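Local atomic coordinates of acetyltransferase, GNAT family (Bacillus anthracis str. Sterne, PDB entry 3FBU), a protein that binds coenzyme A and, as a member of the GNAT family, probably transfers an acetyl group from acetyl-CoA to an acceptor that is not known. Residues I150-N154 with E155-E159; A20-E23 with Y24-S28; V38-E41 with E42-R45; R45-V48 with N49-G53; F13-K16 with D17-A20. All coordinates share one frame; numbering follows the deposited sequence.

Contact 1: residues I150-N154 with E155-E159; sequences IPHGN and EWWDE
The His152 ring lies over one face of the Trp157 indole. The two overlap face to face, with planes 26° from parallel. The rings are modelled too close in places, so their exact spacing is doubtful. His152 CB also sits over the six-membered ring of Trp157, nearly on its normal. A chi1 of 153°, roughly anti to the backbone N, carries the imidazole to the indole. On the other side of the strand pair, Pro151 packs against Trp156. Pro151 CB stands over the six-membered ring of Trp156, a CH-pi contact with CB 3.6 Å from Trp156 CZ3. Both pairs belong to a beta hairpin made of strands 141-152 and 155-165, closed by a type II' turn from His152 to Glu155. Gly153 takes the positive phi of this turn. His152 N gives Glu155 O a short bond of 2.7 Å, and Glu155 N returns one to His152 O from above its carbonyl plane. Ile150 and Trp157 exchange a further pair of backbone bonds. A water donates to both Gly153 O and Glu155 O. Away from the turn, the side chains of Ile150 and Glu159 cross at about a right angle, with Ile150 CD1 3.6 Å from Glu159 OE1. Gln125 touches both Ile150 and Trp157.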
loop_
_atom_site.group_PDB
_atom_site.type_symbol
_atom_site.label_atom_id
_atom_site.label_comp_id
_atom_site.label_asym_id
_atom_site.label_seq_id
_atom_site.Cartn_x
_atom_site.Cartn_y
_atom_site.Cartn_z
ATOM N N ILE A 150 -15.944 11.997 12.315
ATOM C CA ILE A 150 -14.725 12.623 12.829
ATOM C C ILE A 150 -14.487 13.976 12.161
ATOM O O ILE A 150 -14.398 14.033 10.929
ATOM C CB ILE A 150 -13.484 11.729 12.564
ATOM C CG1 ILE A 150 -13.532 10.495 13.442
ATOM C CG2 ILE A 150 -12.179 12.483 12.864
ATOM C CD1 ILE A 150 -12.307 9.714 13.391
ATOM N N PRO A 151 -14.369 15.056 12.965
ATOM C CA PRO A 151 -14.098 16.359 12.375
ATOM C C PRO A 151 -12.577 16.507 12.220
ATOM O O PRO A 151 -11.804 16.349 13.194
ATOM C CB PRO A 151 -14.675 17.334 13.386
ATOM C CG PRO A 151 -14.565 16.600 14.721
ATOM C CD PRO A 151 -14.406 15.133 14.434
ATOM N N HIS A 152 -12.169 16.718 10.981
ATOM C CA HIS A 152 -10.770 16.875 10.607
ATOM C C HIS A 152 -10.746 18.150 9.768
ATOM O O HIS A 152 -11.176 18.149 8.623
ATOM C CB HIS A 152 -10.300 15.625 9.839
ATOM C CG HIS A 152 -9.177 15.871 8.878
ATOM N ND1 HIS A 152 -7.858 15.945 9.275
ATOM C CD2 HIS A 152 -9.178 16.043 7.533
ATOM C CE1 HIS A 152 -7.096 16.169 8.217
ATOM N NE2 HIS A 152 -7.871 16.228 7.147
ATOM N N GLY A 153 -10.264 19.234 10.377
ATOM C CA GLY A 153 -10.455 20.566 9.866
ATOM C C GLY A 153 -11.952 20.829 9.919
ATOM O O GLY A 153 -12.641 20.539 10.934
ATOM N N ASN A 154 -12.452 21.335 8.807
ATOM C CA ASN A 154 -13.868 21.394 8.544
ATOM C C ASN A 154 -14.291 20.282 7.578
ATOM O O ASN A 154 -15.182 20.468 6.749
ATOM C CB ASN A 154 -14.239 22.768 7.998
ATOM C CG ASN A 154 -14.158 23.855 9.044
ATOM O OD1 ASN A 154 -14.241 23.580 10.255
ATOM N ND2 ASN A 154 -13.989 25.108 8.591
ATOM N N GLU A 155 -13.669 19.112 7.703
ATOM C CA GLU A 155 -14.120 17.935 6.974
ATOM C C GLU A 155 -14.513 16.842 7.980
ATOM O O GLU A 155 -14.049 16.883 9.120
ATOM C CB GLU A 155 -13.024 17.453 6.014
ATOM C CG GLU A 155 -12.812 18.377 4.801
ATOM C CD GLU A 155 -13.899 18.250 3.743
ATOM O OE1 GLU A 155 -14.639 17.233 3.738
ATOM O OE2 GLU A 155 -14.004 19.170 2.905
ATOM N N TRP A 156 -15.372 15.911 7.529
ATOM C CA TRP A 156 -15.844 14.744 8.305
ATOM C C TRP A 156 -15.372 13.392 7.715
ATOM O O TRP A 156 -15.760 13.007 6.612
ATOM C CB TRP A 156 -17.380 14.718 8.400
ATOM C CG TRP A 156 -17.978 15.890 9.098
ATOM C CD1 TRP A 156 -18.539 16.988 8.504
ATOM C CD2 TRP A 156 -18.074 16.107 10.507
ATOM N NE1 TRP A 156 -18.983 17.863 9.455
ATOM C CE2 TRP A 156 -18.724 17.347 10.694
ATOM C CE3 TRP A 156 -17.697 15.369 11.635
ATOM C CZ2 TRP A 156 -18.981 17.876 11.954
ATOM C CZ3 TRP A 156 -17.959 15.892 12.901
ATOM C CH2 TRP A 156 -18.587 17.145 13.045
ATOM N N TRP A 157 -14.592 12.655 8.490
ATOM C CA TRP A 157 -14.097 11.355 8.068
ATOM C C TRP A 157 -14.914 10.222 8.673
ATOM O O TRP A 157 -15.543 10.408 9.721
ATOM C CB TRP A 157 -12.657 11.183 8.503
ATOM C CG TRP A 157 -11.662 11.949 7.689
ATOM C CD1 TRP A 157 -11.896 12.663 6.534
ATOM C CD2 TRP A 157 -10.260 12.035 7.939
ATOM N NE1 TRP A 157 -10.716 13.210 6.077
ATOM C CE2 TRP A 157 -9.699 12.840 6.919
ATOM C CE3 TRP A 157 -9.427 11.545 8.946
ATOM C CZ2 TRP A 157 -8.334 13.145 6.871
ATOM C CZ3 TRP A 157 -8.070 11.846 8.898
ATOM C CH2 TRP A 157 -7.538 12.641 7.866
ATOM N N ASP A 158 -14.877 9.081 7.989
ATOM C CA ASP A 158 -15.485 7.830 8.437
ATOM C C ASP A 158 -14.499 7.167 9.401
ATOM O O ASP A 158 -13.343 7.523 9.453
ATOM C CB ASP A 158 -15.751 6.855 7.264
ATOM C CG ASP A 158 -16.815 7.331 6.266
ATOM O OD1 ASP A 158 -17.547 8.323 6.514
ATOM O OD2 ASP A 158 -16.914 6.682 5.195
ATOM N N GLU A 159 -14.963 6.183 10.169
ATOM C CA GLU A 159 -14.083 5.454 11.056
ATOM C C GLU A 159 -14.513 4.003 11.085
ATOM O O GLU A 159 -15.700 3.731 11.251
ATOM C CB GLU A 159 -14.192 6.070 12.448
ATOM C CG GLU A 159 -13.336 5.533 13.497
ATOM C CD GLU A 159 -13.533 6.291 14.814
ATOM O OE1 GLU A 159 -14.387 7.211 14.858
ATOM O OE2 GLU A 159 -12.810 6.003 15.775
HETATM O O HOH W 1 -15.341 19.154 10.786
#

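Contact 2: residues A20-E23 with Y24-S28; sequences AVHE and YTSDS
Val21 O and His22 O each accept two firm hydrogen bonds from the residues Tyr24 to Ser26. Val21 O accepts from Thr25 N at 3.0 Å in a nearly straight bond lying in the carbonyl plane. Tyr24 N reaches the same oxygen from above that plane. His22 O is held by a single residue, Ser26, through both its backbone N and its hydroxyl. Ser26 OG donates to His22 O at 2.6 Å. Its chi1 of 64° sets OG between the backbone N and carbonyl carbon, where it can fold back on the chain. These bonds close the last turns of helix 18-25, where the chain leaves the helix after Thr25. A water separately bridges Glu23 O and Asp27 OD2, donating to both, while Asp27 OD1 accepts from Asp29 N.

The ring contacts are of another kind. Ser26 CB lies over one face of the His22 imidazole, a CH-pi contact with CB 3.8 Å from the ring centre. Val21 O stands 3.4 Å above the plane of the Tyr24 ring, over its centre.

Apolar contacts centre on Val21. Its CG1 meets Thr25 CG2 at 3.6 Å and Tyr24 CZ at 4.1 Å. Three polar ends have partners outside: Tyr24 OH bonds His72, while His22 ND1 and Thr25 OG1 both bond Thr44 OG1.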
loop_
_atom_site.group_PDB
_atom_site.type_symbol
_atom_site.label_atom_id
_atom_site.label_comp_id
_atom_site.label_asym_id
_atom_site.label_seq_id
_atom_site.Cartn_x
_atom_site.Cartn_y
_atom_site.Cartn_z
ATOM N N ALA A 20 14.881 10.189 16.593
ATOM C CA ALA A 20 14.440 9.015 15.816
ATOM C C ALA A 20 12.920 9.048 15.603
ATOM O O ALA A 20 12.408 8.655 14.544
ATOM C CB ALA A 20 14.856 7.730 16.543
ATOM N N VAL A 21 12.190 9.514 16.602
ATOM C CA VAL A 21 10.740 9.670 16.432
ATOM C C VAL A 21 10.437 10.753 15.398
ATOM O O VAL A 21 9.577 10.569 14.522
ATOM C CB VAL A 21 10.060 9.970 17.772
ATOM C CG1 VAL A 21 8.550 10.381 17.584
ATOM C CG2 VAL A 21 10.183 8.753 18.667
ATOM N N HIS A 22 11.173 11.859 15.472
ATOM C CA HIS A 22 10.951 12.976 14.565
ATOM C C HIS A 22 11.108 12.597 13.079
ATOM O O HIS A 22 10.456 13.158 12.186
ATOM C CB HIS A 22 11.824 14.163 14.954
ATOM C CG HIS A 22 11.422 15.423 14.273
ATOM N ND1 HIS A 22 10.247 16.074 14.573
ATOM C CD2 HIS A 22 12.009 16.131 13.276
ATOM C CE1 HIS A 22 10.135 17.138 13.798
ATOM N NE2 HIS A 22 11.191 17.200 13.004
ATOM N N GLU A 23 11.935 11.606 12.805
ATOM C CA GLU A 23 12.149 11.150 11.443
ATOM C C GLU A 23 10.815 10.793 10.757
ATOM O O GLU A 23 10.649 10.989 9.549
ATOM C CB GLU A 23 13.118 9.955 11.465
ATOM C CG GLU A 23 13.492 9.415 10.102
ATOM C CD GLU A 23 14.496 8.261 10.202
ATOM O OE1 GLU A 23 14.850 7.882 11.346
ATOM O OE2 GLU A 23 14.927 7.754 9.146
ATOM N N TYR A 24 9.856 10.271 11.526
ATOM C CA TYR A 24 8.536 9.931 10.972
ATOM C C TYR A 24 7.400 10.877 11.383
ATOM O O TYR A 24 6.474 11.066 10.617
ATOM C CB TYR A 24 8.173 8.460 11.234
ATOM C CG TYR A 24 8.097 7.997 12.678
ATOM C CD1 TYR A 24 6.906 8.094 13.405
ATOM C CD2 TYR A 24 9.193 7.370 13.291
ATOM C CE1 TYR A 24 6.830 7.659 14.749
ATOM C CE2 TYR A 24 9.123 6.910 14.616
ATOM C CZ TYR A 24 7.949 7.044 15.341
ATOM O OH TYR A 24 7.901 6.578 16.647
ATOM N N THR A 25 7.461 11.481 12.563
ATOM C CA THR A 25 6.410 12.413 12.950
ATOM C C THR A 25 6.441 13.738 12.156
ATOM O O THR A 25 5.449 14.463 12.122
ATOM C CB THR A 25 6.367 12.683 14.462
ATOM O OG1 THR A 25 7.623 13.205 14.900
ATOM C CG2 THR A 25 5.989 11.413 15.234
ATOM N N SER A 26 7.574 14.030 11.514
ATOM C CA SER A 26 7.689 15.165 10.592
ATOM C C SER A 26 7.264 14.826 9.163
ATOM O O SER A 26 7.287 15.693 8.269
ATOM C CB SER A 26 9.141 15.664 10.602
ATOM O OG SER A 26 10.041 14.684 10.116
ATOM N N ASP A 27 6.928 13.566 8.916
ATOM C CA ASP A 27 6.655 13.076 7.561
ATOM C C ASP A 27 5.153 13.179 7.306
ATOM O O ASP A 27 4.335 12.617 8.050
ATOM C CB ASP A 27 7.158 11.636 7.446
ATOM C CG ASP A 27 7.023 11.049 6.036
ATOM O OD1 ASP A 27 6.043 11.371 5.317
ATOM O OD2 ASP A 27 7.885 10.218 5.671
ATOM N N SER A 28 4.776 13.904 6.263
ATOM C CA SER A 28 3.359 14.240 6.085
ATOM C C SER A 28 2.564 13.059 5.556
ATOM O O SER A 28 1.371 12.966 5.819
ATOM C CB SER A 28 3.170 15.528 5.247
ATOM O OG SER A 28 3.603 15.367 3.917
HETATM O O HOH W 2 9.726 9.415 7.510
#

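Contact 3: residues V38-E41 with E42-R45; sequences VFTE and EDTR
A capping box opens helix 41-50. Thr40 is the N-cap residue, and it trades bonds with Asp43. Asp43 N donates to Thr40 OG1 at 3.0 Å. In return, Thr40 N donates to Asp43 OD2 at 2.9 Å, with an N-H...O angle of 170°, and meets that oxygen from above the carboxylate plane. Thr40 OG1 is placed between the backbone N and the carbonyl carbon (chi1 65°), which brings it in front of the first turn. A water links Asp43 OD2 to Val38 O. Thr44 N bonds to Thr40 O, and Arg45 N to Glu41 O, so the regular helical pattern starts directly after the cap.

Phe39, just ahead of the cap, is buried. Its CB packs on Asp43 CB at 3.6 Å, and Thr44 OG1 lies in the ring plane at the edge, 3.4 Å from Phe39 CD2. The polar partner of that hydroxyl, His22, lies on helix 18-25. On another side of the helix, Glu41 and Arg45 form a long, weak salt bridge, 3.5 Å from Glu41 OE1 to Arg45 NH1. The carboxylate and guanidinium planes are nearly perpendicular, at 86°, and Glu41 O lies over one guanidinium face.

Asp43 thus accepts from a backbone N-H at the start of the helix. Its negative charge, close to that end, would be expected to interact favourably with the helix dipole.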
loop_
_atom_site.group_PDB
_atom_site.type_symbol
_atom_site.label_atom_id
_atom_site.label_comp_id
_atom_site.label_asym_id
_atom_site.label_seq_id
_atom_site.Cartn_x
_atom_site.Cartn_y
_atom_site.Cartn_z
ATOM N N VAL A 38 1.524 16.901 10.795
ATOM C CA VAL A 38 2.965 16.847 10.996
ATOM C C VAL A 38 3.404 17.591 12.247
ATOM O O VAL A 38 2.855 18.654 12.584
ATOM C CB VAL A 38 3.707 17.384 9.760
ATOM C CG1 VAL A 38 5.157 17.672 10.078
ATOM C CG2 VAL A 38 3.591 16.393 8.630
ATOM N N PHE A 39 4.375 17.000 12.944
ATOM C CA PHE A 39 4.997 17.598 14.125
ATOM C C PHE A 39 6.180 18.486 13.727
ATOM O O PHE A 39 6.959 18.134 12.849
ATOM C CB PHE A 39 5.582 16.520 15.041
ATOM C CG PHE A 39 4.581 15.791 15.896
ATOM C CD1 PHE A 39 3.217 15.813 15.630
ATOM C CD2 PHE A 39 5.039 15.029 16.970
ATOM C CE1 PHE A 39 2.323 15.089 16.447
ATOM C CE2 PHE A 39 4.174 14.305 17.767
ATOM C CZ PHE A 39 2.807 14.348 17.525
ATOM N N THR A 40 6.319 19.610 14.409
ATOM C CA THR A 40 7.576 20.370 14.425
ATOM C C THR A 40 8.540 19.660 15.382
ATOM O O THR A 40 8.131 18.769 16.122
ATOM C CB THR A 40 7.335 21.796 14.946
ATOM O OG1 THR A 40 6.932 21.736 16.319
ATOM C CG2 THR A 40 6.252 22.493 14.107
ATOM N N GLU A 41 9.807 20.055 15.380
ATOM C CA GLU A 41 10.775 19.508 16.325
ATOM C C GLU A 41 10.321 19.719 17.765
ATOM O O GLU A 41 10.434 18.793 18.580
ATOM C CB GLU A 41 12.181 20.110 16.131
ATOM C CG GLU A 41 12.909 19.556 14.933
ATOM C CD GLU A 41 14.364 20.013 14.854
ATOM O OE1 GLU A 41 14.817 20.767 15.745
ATOM O OE2 GLU A 41 15.042 19.591 13.897
ATOM N N GLU A 42 9.811 20.918 18.087
ATOM C CA GLU A 42 9.271 21.170 19.430
ATOM C C GLU A 42 8.089 20.236 19.754
ATOM O O GLU A 42 7.960 19.798 20.889
ATOM C CB GLU A 42 8.835 22.632 19.635
ATOM C CG GLU A 42 8.185 22.863 21.028
ATOM C CD GLU A 42 8.307 24.296 21.575
ATOM O OE1 GLU A 42 9.291 24.995 21.235
ATOM O OE2 GLU A 42 7.419 24.709 22.370
ATOM N N ASP A 43 7.238 19.958 18.767
ATOM C CA ASP A 43 6.091 19.047 18.949
ATOM C C ASP A 43 6.581 17.663 19.321
ATOM O O ASP A 43 6.081 17.049 20.265
ATOM C CB ASP A 43 5.262 18.922 17.669
ATOM C CG ASP A 43 4.433 20.165 17.359
ATOM O OD1 ASP A 43 4.104 20.914 18.307
ATOM O OD2 ASP A 43 4.071 20.345 16.160
ATOM N N THR A 44 7.563 17.155 18.574
ATOM C CA THR A 44 8.113 15.836 18.889
ATOM C C THR A 44 8.760 15.789 20.270
ATOM O O THR A 44 8.529 14.843 21.021
ATOM C CB THR A 44 9.064 15.333 17.826
ATOM O OG1 THR A 44 8.406 15.383 16.542
ATOM C CG2 THR A 44 9.503 13.854 18.149
ATOM N N ARG A 45 9.588 16.770 20.615
ATOM C CA ARG A 45 10.176 16.831 21.963
ATOM C C ARG A 45 9.107 16.840 23.071
ATOM O O ARG A 45 9.224 16.140 24.104
ATOM C CB ARG A 45 11.112 18.046 22.074
ATOM C CG ARG A 45 12.449 17.900 21.308
ATOM C CD ARG A 45 13.399 19.082 21.611
ATOM N NE ARG A 45 12.868 20.336 21.083
ATOM C CZ ARG A 45 13.297 20.981 19.986
ATOM N NH1 ARG A 45 14.322 20.532 19.242
ATOM N NH2 ARG A 45 12.703 22.125 19.637
HETATM O O HOH W 3 1.341 19.088 15.385
#

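Contact 4: residues R45-V48 with N49-G53; sequences RNFV and NKNMG
The ring of Phe47 and the amide of Asn51 meet obliquely, their planes 57° apart. Asn51 ND2 approaches the CD1-CE1 side of the ring, 3.5 Å from Phe47 CE1. Phe47 O lies close to the plane of the amide and accepts from ND2 at 2.9 Å, with an N-H...O angle of 164°. Asn51 N donates to the same oxygen at 3.2 Å, from the opposite face of the carbonyl plane. One residue therefore grips Phe47 O with two bonds. The Asn51 side chain can fold back because CG stands beside the backbone N, opposite the carbonyl carbon (chi1 -74°). Its other amide atom, OD1, accepts from Lys57 N and Asn58 ND2.

Asn51 is where the chain leaves helical geometry, so these bonds tie off the C-terminal end of helix 41-50. The turn before it is regular, with Asn49 N bonded to Arg45 O and Lys50 N to Asn46 O. A weak bond from Asn51 N to Val48 O follows. Met52 CG then lies against Val48 O at 3.2 Å.

Phe13, in the loop before helix 18-25, touches Val48, Asn51 and Met52. The Phe47 ring meets His72 of strand 68-79, and Asn51 reaches toward strand 58-63 through Asn58.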
loop_
_atom_site.group_PDB
_atom_site.type_symbol
_atom_site.label_atom_id
_atom_site.label_comp_id
_atom_site.label_asym_id
_atom_site.label_seq_id
_atom_site.Cartn_x
_atom_site.Cartn_y
_atom_site.Cartn_z
ATOM N N ARG A 45 9.588 16.770 20.615
ATOM C CA ARG A 45 10.176 16.831 21.963
ATOM C C ARG A 45 9.107 16.840 23.071
ATOM O O ARG A 45 9.224 16.140 24.104
ATOM C CB ARG A 45 11.112 18.046 22.074
ATOM C CG ARG A 45 12.449 17.900 21.308
ATOM C CD ARG A 45 13.399 19.082 21.611
ATOM N NE ARG A 45 12.868 20.336 21.083
ATOM C CZ ARG A 45 13.297 20.981 19.986
ATOM N NH1 ARG A 45 14.322 20.532 19.242
ATOM N NH2 ARG A 45 12.703 22.125 19.637
ATOM N N ASN A 46 8.060 17.632 22.852
ATOM C CA ASN A 46 6.949 17.702 23.803
ATOM C C ASN A 46 6.267 16.329 23.943
ATOM O O ASN A 46 5.973 15.877 25.042
ATOM C CB ASN A 46 5.903 18.729 23.329
ATOM C CG ASN A 46 6.351 20.187 23.484
ATOM O OD1 ASN A 46 7.270 20.514 24.242
ATOM N ND2 ASN A 46 5.657 21.082 22.768
ATOM N N PHE A 47 6.018 15.691 22.815
ATOM C CA PHE A 47 5.381 14.364 22.774
ATOM C C PHE A 47 6.198 13.340 23.568
ATOM O O PHE A 47 5.669 12.640 24.435
ATOM C CB PHE A 47 5.212 13.940 21.320
ATOM C CG PHE A 47 4.786 12.515 21.140
ATOM C CD1 PHE A 47 3.502 12.115 21.439
ATOM C CD2 PHE A 47 5.670 11.574 20.641
ATOM C CE1 PHE A 47 3.109 10.771 21.246
ATOM C CE2 PHE A 47 5.285 10.262 20.469
ATOM C CZ PHE A 47 3.995 9.866 20.769
ATOM N N VAL A 48 7.499 13.268 23.298
ATOM C CA VAL A 48 8.359 12.301 23.998
ATOM C C VAL A 48 8.400 12.580 25.483
ATOM O O VAL A 48 8.244 11.672 26.308
ATOM C CB VAL A 48 9.801 12.263 23.391
ATOM C CG1 VAL A 48 10.703 11.350 24.225
ATOM C CG2 VAL A 48 9.720 11.812 21.901
ATOM N N ASN A 49 8.580 13.856 25.841
ATOM C CA ASN A 49 8.613 14.245 27.237
ATOM C C ASN A 49 7.330 13.871 27.949
ATOM O O ASN A 49 7.359 13.345 29.056
ATOM C CB ASN A 49 8.788 15.758 27.365
ATOM C CG ASN A 49 8.631 16.219 28.796
ATOM O OD1 ASN A 49 9.505 15.939 29.636
ATOM N ND2 ASN A 49 7.501 16.904 29.100
ATOM N N LYS A 50 6.198 14.162 27.317
ATOM C CA LYS A 50 4.895 13.896 27.929
ATOM C C LYS A 50 4.673 12.400 28.197
ATOM O O LYS A 50 3.975 12.030 29.154
ATOM C CB LYS A 50 3.798 14.422 27.022
ATOM C CG LYS A 50 2.393 14.127 27.483
ATOM C CD LYS A 50 1.412 14.700 26.508
ATOM C CE LYS A 50 -0.003 14.371 26.932
ATOM N NZ LYS A 50 -0.918 14.897 25.896
ATOM N N ASN A 51 5.266 11.550 27.365
ATOM C CA ASN A 51 5.090 10.094 27.467
ATOM C C ASN A 51 6.208 9.351 28.202
ATOM O O ASN A 51 6.367 8.136 28.081
ATOM C CB ASN A 51 4.858 9.544 26.067
ATOM C CG ASN A 51 3.491 9.871 25.570
ATOM O OD1 ASN A 51 2.529 9.206 25.929
ATOM N ND2 ASN A 51 3.381 10.876 24.742
ATOM N N MET A 52 6.974 10.082 29.006
ATOM C CA MET A 52 8.001 9.454 29.832
ATOM C C MET A 52 7.463 9.028 31.208
ATOM O O MET A 52 8.034 8.148 31.851
ATOM C CB MET A 52 9.219 10.392 29.981
ATOM C CG MET A 52 10.061 10.484 28.723
ATOM S SD MET A 52 11.441 11.627 28.838
ATOM C CE MET A 52 12.222 10.984 30.296
ATOM N N GLY A 53 6.378 9.639 31.658
ATOM C CA GLY A 53 5.770 9.307 32.977
ATOM C C GLY A 53 5.912 7.854 33.446
ATOM O O GLY A 53 5.436 6.913 32.769
#

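Contact 5: residues F13-K16 with D17-A20; sequences FEFK and DWEA
Asp17 folds back onto the loop residues Phe13 and Glu14 where the chain turns into helix 18-25. This is the tight part of the contact, and Asp17 is buried in it. Asp17 OD2 accepts from Glu14 N at 2.8 Å, with the donor above the carboxylate plane. Asp17 N answers with a bond to Glu14 O at 2.9 Å. The same OD2 lies at the edge of the Phe13 ring, near its plane and 3.6 Å from Phe13 CD1. It also makes a salt bridge with Arg11, which would be expected to stabilise its negative charge. The Phe13 side chain also touches Pro60 and His72 of the sheet.

The outer side is looser. Phe15 and Trp18 lie side by side and point the same way, but their rings are only obliquely set, with planes at 43°. Phe15 CE2 comes to 3.7 Å from Trp18 CD1, which lies over one face of the Phe15 ring towards its rim. Arg45 makes a cation-pi contact with Trp18. Lys16 is exposed, and a water donates to its O and accepts from Ala20 N. Trp18 N donates to Phe15 O at 3.1 Å, and this same oxygen lies in the plane of the Trp18 indole, 3.2 Å from Trp18 CD1.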
loop_
_atom_site.group_PDB
_atom_site.type_symbol
_atom_site.label_atom_id
_atom_site.label_comp_id
_atom_site.label_asym_id
_atom_site.label_seq_id
_atom_site.Cartn_x
_atom_site.Cartn_y
_atom_site.Cartn_z
ATOM N N PHE A 13 9.763 5.618 26.682
ATOM C CA PHE A 13 10.615 6.589 26.003
ATOM C C PHE A 13 11.721 7.087 26.944
ATOM O O PHE A 13 11.494 7.199 28.137
ATOM C CB PHE A 13 9.786 7.812 25.595
ATOM C CG PHE A 13 9.113 7.689 24.252
ATOM C CD1 PHE A 13 9.861 7.545 23.099
ATOM C CD2 PHE A 13 7.722 7.794 24.136
ATOM C CE1 PHE A 13 9.239 7.467 21.838
ATOM C CE2 PHE A 13 7.100 7.695 22.900
ATOM C CZ PHE A 13 7.853 7.536 21.742
ATOM N N GLU A 14 12.902 7.326 26.388
ATOM C CA GLU A 14 13.912 8.204 26.977
ATOM C C GLU A 14 13.943 9.459 26.112
ATOM O O GLU A 14 13.656 9.388 24.919
ATOM C CB GLU A 14 15.284 7.541 26.938
ATOM C CG GLU A 14 15.326 6.166 27.551
ATOM C CD GLU A 14 15.127 6.178 29.049
ATOM O OE1 GLU A 14 15.592 7.130 29.729
ATOM O OE2 GLU A 14 14.511 5.215 29.563
ATOM N N PHE A 15 14.319 10.590 26.688
ATOM C CA PHE A 15 14.302 11.832 25.950
ATOM C C PHE A 15 15.127 11.774 24.667
ATOM O O PHE A 15 14.729 12.306 23.679
ATOM C CB PHE A 15 14.645 13.063 26.801
ATOM C CG PHE A 15 14.302 14.326 26.148
ATOM C CD1 PHE A 15 12.989 14.701 25.975
ATOM C CD2 PHE A 15 15.274 15.146 25.649
ATOM C CE1 PHE A 15 12.688 15.851 25.336
ATOM C CE2 PHE A 15 14.963 16.291 25.035
ATOM C CZ PHE A 15 13.662 16.651 24.864
ATOM N N LYS A 16 16.265 11.100 24.688
ATOM C CA LYS A 16 17.063 11.067 23.484
ATOM C C LYS A 16 16.420 10.292 22.334
ATOM O O LYS A 16 16.887 10.356 21.252
ATOM C CB LYS A 16 18.475 10.587 23.720
ATOM C CG LYS A 16 18.654 9.290 24.214
ATOM C CD LYS A 16 20.160 9.108 24.363
ATOM C CE LYS A 16 20.471 8.113 25.416
ATOM N NZ LYS A 16 21.693 7.359 25.243
ATOM N N ASP A 17 15.319 9.592 22.589
ATOM C CA ASP A 17 14.578 9.001 21.487
ATOM C C ASP A 17 13.946 10.010 20.530
ATOM O O ASP A 17 13.562 9.638 19.480
ATOM C CB ASP A 17 13.461 8.105 22.018
ATOM C CG ASP A 17 13.958 6.913 22.796
ATOM O OD1 ASP A 17 14.972 6.350 22.455
ATOM O OD2 ASP A 17 13.312 6.561 23.742
ATOM N N TRP A 18 13.795 11.276 20.914
ATOM C CA TRP A 18 12.992 12.220 20.129
ATOM C C TRP A 18 13.443 12.376 18.670
ATOM O O TRP A 18 12.615 12.478 17.772
ATOM C CB TRP A 18 12.843 13.571 20.842
ATOM C CG TRP A 18 13.968 14.524 20.713
ATOM C CD1 TRP A 18 14.962 14.742 21.626
ATOM C CD2 TRP A 18 14.170 15.465 19.664
ATOM N NE1 TRP A 18 15.797 15.724 21.188
ATOM C CE2 TRP A 18 15.338 16.189 19.980
ATOM C CE3 TRP A 18 13.501 15.742 18.457
ATOM C CZ2 TRP A 18 15.853 17.172 19.138
ATOM C CZ3 TRP A 18 14.014 16.716 17.624
ATOM C CH2 TRP A 18 15.177 17.426 17.970
ATOM N N GLU A 19 14.750 12.369 18.429
ATOM C CA GLU A 19 15.250 12.550 17.057
ATOM C C GLU A 19 14.821 11.424 16.117
ATOM O O GLU A 19 14.418 11.692 14.988
ATOM C CB GLU A 19 16.775 12.767 17.031
ATOM C CG GLU A 19 17.165 14.219 17.387
ATOM C CD GLU A 19 18.634 14.556 17.158
ATOM O OE1 GLU A 19 19.379 13.707 16.620
ATOM O OE2 GLU A 19 19.044 15.684 17.535
ATOM N N ALA A 20 14.881 10.189 16.593
ATOM C CA ALA A 20 14.440 9.015 15.816
ATOM C C ALA A 20 12.920 9.048 15.603
ATOM O O ALA A 20 12.408 8.655 14.544
ATOM C CB ALA A 20 14.856 7.730 16.543
HETATM O O HOH W 4 16.750 9.445 18.629
#

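Contacts 2 to 5 belong to two successive helices. Contacts 5 and 2 lie at the start and end of helix 18-25, contacts 3 and 4 at the start and end of helix 41-50. Thr44 OG1 joins contacts 2 and 3, at 2.8 Å from both His22 ND1 and Thr25 OG1. Trp18 CD2 of contact 5 packs on Arg45 CG, 3.4 Å away, and Arg45 is shared by contacts 3 and 4. Contact 1 stands apart, its centre about 23 Å from those of contacts 2 and 3. The side chains of Tyr24 in contact 2 and Glu159 in contact 1 come within about 7 and 8 Å of the bound coenzyme A.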